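Local coordinates for protein mannonate dehydratase (Streptococcus suis, PDB 3BDK) that probably catalyses the metal-dependent dehydration of D-mannonate to 2-dehydro-3-deoxy-D-gluconate in pentose and glucuronate interconversion, at residues I48-Y53 and L67-M72; E238-F243 and T273-K278; N267-M272 and G307-N312. All blocks are in the same frame, centred on the assembly; numbering follows the deposited sequence.

Interaction 1: residues I48-Y53 and L67-M72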
loop_
_atom_site.group_PDB
_atom_site.type_symbol
_atom_site.label_atom_id
_atom_site.label_comp_id
_atom_site.label_asym_id
_atom_site.label_seq_id
_atom_site.Cartn_x
_atom_site.Cartn_y
_atom_site.Cartn_z
ATOM N N ILE A 48 13.333 9.974 5.836
ATOM C CA ILE A 48 13.464 9.107 6.966
ATOM C C ILE A 48 13.101 9.971 8.191
ATOM O O ILE A 48 12.996 11.198 8.075
ATOM C CB ILE A 48 14.871 8.444 6.996
ATOM C CG1 ILE A 48 14.822 7.076 7.680
ATOM C CG2 ILE A 48 15.901 9.345 7.646
ATOM C CD1 ILE A 48 15.922 6.132 7.227
ATOM N N VAL A 49 12.866 9.331 9.335
ATOM C CA VAL A 49 12.427 9.991 10.558
ATOM C C VAL A 49 13.069 9.241 11.723
ATOM O O VAL A 49 12.799 8.061 11.945
ATOM C CB VAL A 49 10.882 9.964 10.698
ATOM C CG1 VAL A 49 10.456 10.206 12.138
ATOM C CG2 VAL A 49 10.231 10.976 9.783
ATOM N N THR A 50 13.937 9.918 12.461
ATOM C CA THR A 50 14.701 9.255 13.510
ATOM C C THR A 50 15.151 10.234 14.596
ATOM O O THR A 50 14.880 11.432 14.523
ATOM C CB THR A 50 15.933 8.506 12.920
ATOM O OG1 THR A 50 16.626 7.794 13.964
ATOM C CG2 THR A 50 16.876 9.481 12.229
ATOM N N ALA A 51 15.839 9.696 15.594
ATOM C CA ALA A 51 16.355 10.476 16.692
ATOM C C ALA A 51 17.655 9.836 17.162
ATOM O O ALA A 51 18.020 8.750 16.696
ATOM C CB ALA A 51 15.338 10.514 17.821
ATOM N N VAL A 52 18.335 10.520 18.085
ATOM C CA VAL A 52 19.575 10.056 18.704
ATOM C C VAL A 52 19.245 9.216 19.947
ATOM O O VAL A 52 18.349 9.560 20.714
ATOM C CB VAL A 52 20.493 11.276 19.051
ATOM C CG1 VAL A 52 21.687 10.863 19.883
ATOM C CG2 VAL A 52 20.970 11.966 17.780
ATOM N N TYR A 53 19.965 8.120 20.153
ATOM C CA TYR A 53 19.587 7.184 21.213
ATOM C C TYR A 53 20.610 6.905 22.324
ATOM O O TYR A 53 20.347 6.116 23.235
ATOM C CB TYR A 53 19.063 5.888 20.587
ATOM C CG TYR A 53 17.645 6.052 20.079
ATOM C CD1 TYR A 53 16.578 6.187 20.982
ATOM C CD2 TYR A 53 17.365 6.101 18.710
ATOM C CE1 TYR A 53 15.272 6.359 20.537
ATOM C CE2 TYR A 53 16.046 6.274 18.249
ATOM C CZ TYR A 53 15.012 6.401 19.174
ATOM O OH TYR A 53 13.714 6.574 18.758
ATOM N N LEU A 67 24.871 14.025 13.098
ATOM C CA LEU A 67 25.603 13.899 11.845
ATOM C C LEU A 67 25.848 12.431 11.505
ATOM O O LEU A 67 25.581 12.012 10.378
ATOM C CB LEU A 67 26.935 14.641 11.914
ATOM C CG LEU A 67 26.928 16.164 11.782
ATOM C CD1 LEU A 67 28.308 16.737 12.141
ATOM C CD2 LEU A 67 26.471 16.631 10.392
ATOM N N GLU A 68 26.333 11.653 12.475
ATOM C CA GLU A 68 26.687 10.257 12.222
ATOM C C GLU A 68 25.485 9.387 11.804
ATOM O O GLU A 68 25.661 8.297 11.236
ATOM C CB GLU A 68 27.458 9.643 13.400
ATOM C CG GLU A 68 26.628 8.819 14.374
ATOM C CD GLU A 68 27.468 7.842 15.185
ATOM O OE1 GLU A 68 28.540 8.246 15.694
ATOM O OE2 GLU A 68 27.051 6.668 15.328
ATOM N N LEU A 69 24.274 9.868 12.081
ATOM C CA LEU A 69 23.055 9.197 11.626
ATOM C C LEU A 69 22.589 9.775 10.295
ATOM O O LEU A 69 22.025 9.059 9.472
ATOM C CB LEU A 69 21.943 9.267 12.685
ATOM C CG LEU A 69 22.200 8.663 14.081
ATOM C CD1 LEU A 69 20.887 8.535 14.855
ATOM C CD2 LEU A 69 22.952 7.313 14.049
ATOM N N LYS A 70 22.845 11.064 10.089
ATOM C CA LYS A 70 22.548 11.727 8.824
ATOM C C LYS A 70 23.444 11.196 7.707
ATOM O O LYS A 70 23.032 11.131 6.543
ATOM C CB LYS A 70 22.754 13.233 8.963
ATOM C CG LYS A 70 22.392 14.024 7.727
ATOM C CD LYS A 70 23.244 15.271 7.606
ATOM C CE LYS A 70 22.543 16.350 6.796
ATOM N NZ LYS A 70 21.929 15.837 5.531
ATOM N N LYS A 71 24.677 10.833 8.069
ATOM C CA LYS A 71 25.628 10.273 7.111
ATOM C C LYS A 71 25.241 8.830 6.799
ATOM O O LYS A 71 25.347 8.385 5.648
ATOM C CB LYS A 71 27.066 10.358 7.640
ATOM C CG LYS A 71 28.150 10.325 6.552
ATOM C CD LYS A 71 29.503 10.799 7.101
ATOM C CE LYS A 71 30.688 10.229 6.312
ATOM N NZ LYS A 71 30.965 8.780 6.604
ATOM N N MET A 72 24.764 8.117 7.822
ATOM C CA MET A 72 24.330 6.733 7.667
ATOM C C MET A 72 23.124 6.630 6.741
ATOM O O MET A 72 22.915 5.597 6.109
ATOM C CB MET A 72 24.021 6.106 9.026
ATOM C CG MET A 72 24.391 4.627 9.111
ATOM S SD MET A 72 24.191 3.869 10.743
ATOM C CE MET A 72 25.483 4.689 11.683
#
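The flat group at the centre of this contact is the peptide linking A51 to V52, and the methyl CD1 of L69 comes to its carbonyl oxygen obliquely, from one side of the peptide plane. The distance from CD1 of L69 to A51 O is 3.4 Å, and the line between them rises about 51° out of the peptide plane, with a C-O···CD1 angle near 120°. At the margins of the same methyl, T50 OG1 stands 4.4 Å from CD1 of L69, and the CA of V52 is similarly placed. The motif is the first beta-alpha-beta unit of the xylose isomerase-like TIM barrel: strand 47-50, helix 63-74 and strand 79-84. L69 is the helix residue turned inward here, and its CB points toward segment 48-53. With CG set beside the backbone N (chi1 -59°), its branch is carried forward until one methyl meets the carbonyl oxygen of A51 in the loop after the strand. The CB of A51 points away from the helix, so A51 meets L69 through its backbone. The contact is buried and apolar on the helix side, about 8 Å from bound D-mannose as measured from the A51 side chain. W61 also packs on A51 and V52. T50 has a polar partner elsewhere: its OG1 is hydrogen-bonded to the backbone O of W27.

Interaction 2: residues E238-F243 and T273-K278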
loop_
_atom_site.group_PDB
_atom_site.type_symbol
_atom_site.label_atom_id
_atom_site.label_comp_id
_atom_site.label_asym_id
_atom_site.label_seq_id
_atom_site.Cartn_x
_atom_site.Cartn_y
_atom_site.Cartn_z
ATOM N N GLU A 238 -9.825 22.724 20.966
ATOM C CA GLU A 238 -9.508 23.776 21.948
ATOM C C GLU A 238 -8.040 23.877 22.257
ATOM O O GLU A 238 -7.459 24.961 22.193
ATOM C CB GLU A 238 -10.215 23.504 23.273
ATOM C CG GLU A 238 -11.279 24.487 23.605
ATOM C CD GLU A 238 -12.426 24.408 22.644
ATOM O OE1 GLU A 238 -12.343 25.023 21.544
ATOM O OE2 GLU A 238 -13.409 23.719 23.006
ATOM N N ALA A 239 -7.467 22.741 22.647
ATOM C CA ALA A 239 -6.074 22.661 23.009
ATOM C C ALA A 239 -5.248 23.232 21.860
ATOM O O ALA A 239 -4.396 24.093 22.068
ATOM C CB ALA A 239 -5.681 21.203 23.320
ATOM N N VAL A 240 -5.533 22.761 20.652
ATOM C CA VAL A 240 -4.875 23.255 19.449
ATOM C C VAL A 240 -4.849 24.794 19.375
ATOM O O VAL A 240 -3.764 25.397 19.331
ATOM C CB VAL A 240 -5.486 22.627 18.147
ATOM C CG1 VAL A 240 -5.011 23.360 16.895
ATOM C CG2 VAL A 240 -5.108 21.178 18.066
ATOM N N GLU A 241 -6.027 25.419 19.373
ATOM C CA GLU A 241 -6.090 26.877 19.295
ATOM C C GLU A 241 -5.202 27.475 20.384
ATOM O O GLU A 241 -4.309 28.281 20.096
ATOM C CB GLU A 241 -7.533 27.385 19.393
ATOM C CG GLU A 241 -8.391 27.034 18.207
ATOM C CD GLU A 241 -9.738 27.707 18.235
ATOM O OE1 GLU A 241 -9.769 28.931 18.519
ATOM O OE2 GLU A 241 -10.765 27.018 17.956
ATOM N N ARG A 242 -5.407 27.029 21.622
ATOM C CA ARG A 242 -4.605 27.511 22.741
ATOM C C ARG A 242 -3.102 27.305 22.525
ATOM O O ARG A 242 -2.304 28.188 22.863
ATOM C CB ARG A 242 -5.025 26.855 24.061
ATOM C CG ARG A 242 -4.842 27.794 25.244
ATOM C CD ARG A 242 -4.030 27.180 26.382
ATOM N NE ARG A 242 -4.840 26.843 27.550
ATOM C CZ ARG A 242 -4.636 27.318 28.776
ATOM N NH1 ARG A 242 -3.621 28.143 29.018
ATOM N NH2 ARG A 242 -5.429 26.944 29.767
ATOM N N PHE A 243 -2.717 26.145 21.982
ATOM C CA PHE A 243 -1.298 25.802 21.902
ATOM C C PHE A 243 -0.614 26.659 20.858
ATOM O O PHE A 243 0.485 27.191 21.072
ATOM C CB PHE A 243 -1.063 24.344 21.554
ATOM C CG PHE A 243 0.390 24.028 21.332
ATOM C CD1 PHE A 243 1.213 23.713 22.409
ATOM C CD2 PHE A 243 0.942 24.086 20.056
ATOM C CE1 PHE A 243 2.553 23.440 22.216
ATOM C CE2 PHE A 243 2.273 23.828 19.854
ATOM C CZ PHE A 243 3.088 23.500 20.932
ATOM N N THR A 273 -7.951 18.994 11.277
ATOM C CA THR A 273 -6.974 19.032 10.212
ATOM C C THR A 273 -7.139 20.332 9.426
ATOM O O THR A 273 -6.194 21.111 9.351
ATOM C CB THR A 273 -7.076 17.756 9.375
ATOM O OG1 THR A 273 -6.632 16.666 10.189
ATOM C CG2 THR A 273 -6.218 17.824 8.117
ATOM N N GLU A 274 -8.336 20.596 8.899
ATOM C CA GLU A 274 -8.557 21.835 8.150
ATOM C C GLU A 274 -8.247 23.104 8.967
ATOM O O GLU A 274 -7.400 23.922 8.556
ATOM C CB GLU A 274 -9.957 21.890 7.552
ATOM C CG GLU A 274 -10.198 23.100 6.678
ATOM C CD GLU A 274 -11.307 22.892 5.653
ATOM O OE1 GLU A 274 -12.338 22.225 5.949
ATOM O OE2 GLU A 274 -11.131 23.412 4.523
ATOM N N TYR A 275 -8.895 23.269 10.123
ATOM C CA TYR A 275 -8.593 24.417 10.973
ATOM C C TYR A 275 -7.091 24.742 10.990
ATOM O O TYR A 275 -6.703 25.885 10.745
ATOM C CB TYR A 275 -9.108 24.255 12.425
ATOM C CG TYR A 275 -8.565 25.354 13.303
ATOM C CD1 TYR A 275 -9.159 26.625 13.320
ATOM C CD2 TYR A 275 -7.414 25.151 14.052
ATOM C CE1 TYR A 275 -8.626 27.660 14.082
ATOM C CE2 TYR A 275 -6.865 26.179 14.831
ATOM C CZ TYR A 275 -7.474 27.432 14.838
ATOM O OH TYR A 275 -6.911 28.436 15.616
ATOM N N ALA A 276 -6.265 23.733 11.278
ATOM C CA ALA A 276 -4.843 23.920 11.523
ATOM C C ALA A 276 -4.079 24.235 10.259
ATOM O O ALA A 276 -3.037 24.895 10.302
ATOM C CB ALA A 276 -4.272 22.695 12.172
ATOM N N LEU A 277 -4.597 23.739 9.137
ATOM C CA LEU A 277 -4.043 24.058 7.827
ATOM C C LEU A 277 -4.261 25.534 7.487
ATOM O O LEU A 277 -3.325 26.202 7.074
ATOM C CB LEU A 277 -4.622 23.157 6.723
ATOM C CG LEU A 277 -4.232 21.680 6.637
ATOM C CD1 LEU A 277 -5.154 21.007 5.656
ATOM C CD2 LEU A 277 -2.777 21.444 6.271
ATOM N N LYS A 278 -5.487 26.035 7.669
ATOM C CA LYS A 278 -5.793 27.455 7.425
ATOM C C LYS A 278 -4.881 28.369 8.231
ATOM O O LYS A 278 -4.678 29.516 7.870
ATOM C CB LYS A 278 -7.235 27.786 7.777
ATOM C CG LYS A 278 -8.267 27.219 6.836
ATOM C CD LYS A 278 -9.683 27.680 7.201
ATOM C CE LYS A 278 -10.609 27.590 5.983
ATOM N NZ LYS A 278 -12.056 27.930 6.217
#
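Y275 reaches from helix 269-278 to meet V240 and E241 of helix 237-245, and its atoms can be followed outward in order. From CB the side chain leaves toward the other helix, with CG anti to the backbone N (chi1 170°), which throws the ring across the interhelical groove. The first ring atom to touch is CD2. Beyond it CE2 of Y275 comes 4.0 Å from CG1 of V240, a methyl that sits at the ring edge, near its plane. The two side chains slide past each other in opposite directions, so the valine grazes one margin of the ring. Farther out E241 takes over. CE2 of Y275 is 3.8 Å from CG of E241, and CZ of Y275 is nearer still to that carbon at 3.5 Å. The hydroxyl is nearest of all, with OH of Y275 3.3 Å from CG of E241. Here the glutamate chain crosses the tyrosine at about a right angle, and its methylene approaches obliquely. E241 is extended beyond CG, which carries its carboxylate across the hydroxyl end of the ring, to one side of its plane, the two planes 29° apart. The polar ends find partners four residues away in the sequence: OH of Y275 is hydrogen-bonded to NH2 of R279, and OE2 of E241 to NE2 of Q237. The closest approach to the tyrosine is made by the methylene CG of E241. In the barrel these helices follow the adjacent parallel strands 215-218 and 252-257. Y275 also packs on Q237 and L244, while helix 191-210 lies against A239 and F243, and helix 311-320 against T273 and L277.

Interaction 3: residues N267-M272 and G307-N312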
loop_
_atom_site.group_PDB
_atom_site.type_symbol
_atom_site.label_atom_id
_atom_site.label_comp_id
_atom_site.label_asym_id
_atom_site.label_seq_id
_atom_site.Cartn_x
_atom_site.Cartn_y
_atom_site.Cartn_z
ATOM N N ASN A 267 -13.815 14.014 19.070
ATOM C CA ASN A 267 -12.977 14.775 18.146
ATOM C C ASN A 267 -13.348 14.580 16.678
ATOM O O ASN A 267 -13.712 13.468 16.267
ATOM C CB ASN A 267 -11.504 14.419 18.357
ATOM C CG ASN A 267 -10.930 15.072 19.575
ATOM O OD1 ASN A 267 -11.404 16.112 20.003
ATOM N ND2 ASN A 267 -9.901 14.477 20.140
ATOM N N ASP A 268 -13.246 15.659 15.900
ATOM C CA ASP A 268 -13.464 15.629 14.456
ATOM C C ASP A 268 -12.127 16.017 13.782
ATOM O O ASP A 268 -11.835 17.214 13.554
ATOM C CB ASP A 268 -14.627 16.560 14.067
ATOM C CG ASP A 268 -14.815 16.704 12.538
ATOM O OD1 ASP A 268 -13.911 16.396 11.730
ATOM O OD2 ASP A 268 -15.896 17.161 12.132
ATOM N N VAL A 269 -11.318 14.992 13.488
ATOM C CA VAL A 269 -10.018 15.172 12.881
ATOM C C VAL A 269 -10.075 15.905 11.529
ATOM O O VAL A 269 -9.151 16.674 11.198
ATOM C CB VAL A 269 -9.198 13.833 12.765
ATOM C CG1 VAL A 269 -9.075 13.123 14.124
ATOM C CG2 VAL A 269 -9.773 12.893 11.711
ATOM N N LEU A 270 -11.145 15.686 10.757
ATOM C CA LEU A 270 -11.295 16.386 9.482
ATOM C C LEU A 270 -11.373 17.877 9.699
ATOM O O LEU A 270 -10.704 18.632 8.999
ATOM C CB LEU A 270 -12.514 15.925 8.689
ATOM C CG LEU A 270 -12.443 14.529 8.071
ATOM C CD1 LEU A 270 -13.540 14.368 7.058
ATOM C CD2 LEU A 270 -11.108 14.308 7.442
ATOM N N ALA A 271 -12.180 18.301 10.665
ATOM C CA ALA A 271 -12.272 19.716 10.989
ATOM C C ALA A 271 -10.965 20.185 11.621
ATOM O O ALA A 271 -10.477 21.260 11.307
ATOM C CB ALA A 271 -13.442 19.981 11.908
ATOM N N MET A 272 -10.392 19.361 12.494
ATOM C CA MET A 272 -9.182 19.737 13.198
ATOM C C MET A 272 -8.005 19.912 12.235
ATOM O O MET A 272 -7.184 20.844 12.353
ATOM C CB MET A 272 -8.842 18.690 14.247
ATOM C CG MET A 272 -9.392 19.004 15.617
ATOM S SD MET A 272 -8.570 17.967 16.825
ATOM C CE MET A 272 -9.520 16.483 16.605
ATOM N N GLY A 307 -11.188 1.352 9.787
ATOM C CA GLY A 307 -11.301 2.146 10.987
ATOM C C GLY A 307 -12.379 3.220 10.897
ATOM O O GLY A 307 -13.355 3.083 10.159
ATOM N N ASP A 308 -12.178 4.296 11.657
ATOM C CA ASP A 308 -13.170 5.324 11.864
ATOM C C ASP A 308 -12.784 6.634 11.177
ATOM O O ASP A 308 -13.548 7.591 11.193
ATOM C CB ASP A 308 -13.388 5.533 13.374
ATOM C CG ASP A 308 -14.092 4.345 14.047
ATOM O OD1 ASP A 308 -14.246 3.267 13.402
ATOM O OD2 ASP A 308 -14.496 4.465 15.231
ATOM N N ILE A 309 -11.614 6.679 10.551
ATOM C CA ILE A 309 -11.148 7.901 9.910
ATOM C C ILE A 309 -11.238 7.837 8.398
ATOM O O ILE A 309 -10.874 6.841 7.776
ATOM C CB ILE A 309 -9.690 8.201 10.285
ATOM C CG1 ILE A 309 -9.531 8.248 11.799
ATOM C CG2 ILE A 309 -9.211 9.524 9.654
ATOM C CD1 ILE A 309 -8.081 7.967 12.262
ATOM N N ASP A 310 -11.724 8.908 7.797
ATOM C CA ASP A 310 -11.754 9.001 6.350
ATOM C C ASP A 310 -10.445 9.625 5.899
ATOM O O ASP A 310 -10.332 10.855 5.758
ATOM C CB ASP A 310 -12.941 9.829 5.888
ATOM C CG ASP A 310 -13.141 9.783 4.389
ATOM O OD1 ASP A 310 -14.256 10.157 3.962
ATOM O OD2 ASP A 310 -12.210 9.381 3.639
ATOM N N MET A 311 -9.468 8.746 5.682
ATOM C CA MET A 311 -8.111 9.095 5.249
ATOM C C MET A 311 -8.095 9.847 3.951
ATOM O O MET A 311 -7.150 10.609 3.689
ATOM C CB MET A 311 -7.249 7.852 5.097
ATOM C CG MET A 311 -6.845 7.248 6.427
ATOM S SD MET A 311 -6.151 8.420 7.649
ATOM C CE MET A 311 -5.419 7.239 8.778
ATOM N N ASN A 312 -9.134 9.651 3.141
ATOM C CA ASN A 312 -9.166 10.289 1.834
ATOM C C ASN A 312 -9.425 11.772 2.020
ATOM O O ASN A 312 -8.658 12.598 1.525
ATOM C CB ASN A 312 -10.185 9.653 0.899
ATOM C CG ASN A 312 -10.277 10.375 -0.430
ATOM O OD1 ASN A 312 -11.312 10.957 -0.753
ATOM N ND2 ASN A 312 -9.200 10.350 -1.201
#
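V269 on I309 and L270 on D310 join the starts of two neighbouring outer helices, 269-278 and 311-320, of the TIM barrel. Taken in sequence order, N267 comes first and anchors the approach to the helix, its ND2 hydrogen-bonded to the backbone O of both T235 and Y261. D268 follows as the N-cap. Its OD1 accepts from A271 N at 2.8 Å with an N-H···O angle of 167°, a nearly straight bond, although the donor lies above the carboxylate plane, 57° out of it. The backbone O of D268 is taken up as well, by M272 N at 2.8 Å, which starts the regular helical pattern. V269 points toward the other segment. Its CG2, between the backbone N and the carbonyl carbon, meets CG2 of I309 at 4.0 Å, and the two side chains cross at about a right angle. A262 packs on both residues, so helix 258-262 closes this apolar patch. L270 starts off to one side, but its CD2 swings across to lie 3.9 Å from D310 O, setting a methyl against a backbone carbonyl. L270 continues onto A313 and V314 of the second helix. The chain facing it, 307-312, is tied down separately: D308 binds T291 and A292 and forms a salt bridge with K379 of the second subunit. I309 lies about 12 Å, from its side chain, from the manganese ion. D310 is the centre of an inverse gamma turn and itself an N-cap, its OD2 accepting a weak bond from N312 N at 3.1 Å, bent to 134°.

Interactions 2 and 3 share helix 269-278. Their centres are 14 Å apart: interaction 3 uses its N-terminal turn against the residues leading into helix 311-320, interaction 2 its later part against the preceding helix, so this helix is held from two neighbours. Interaction 1 stands apart, its centre 30 and 32 Å from those of interactions 2 and 3, on the opposite side of the chain's centre, and joins the chain leaving strand 47-50 to the helix that follows. It is the most buried of the three, resting on one leucine methyl against a backbone carbonyl oxygen; the other two are partly buried. Interaction 2 relies on a tyrosine ring, interaction 3 on aliphatic branches flanked by two capping aspartates. No hydrogen bond crosses any of them.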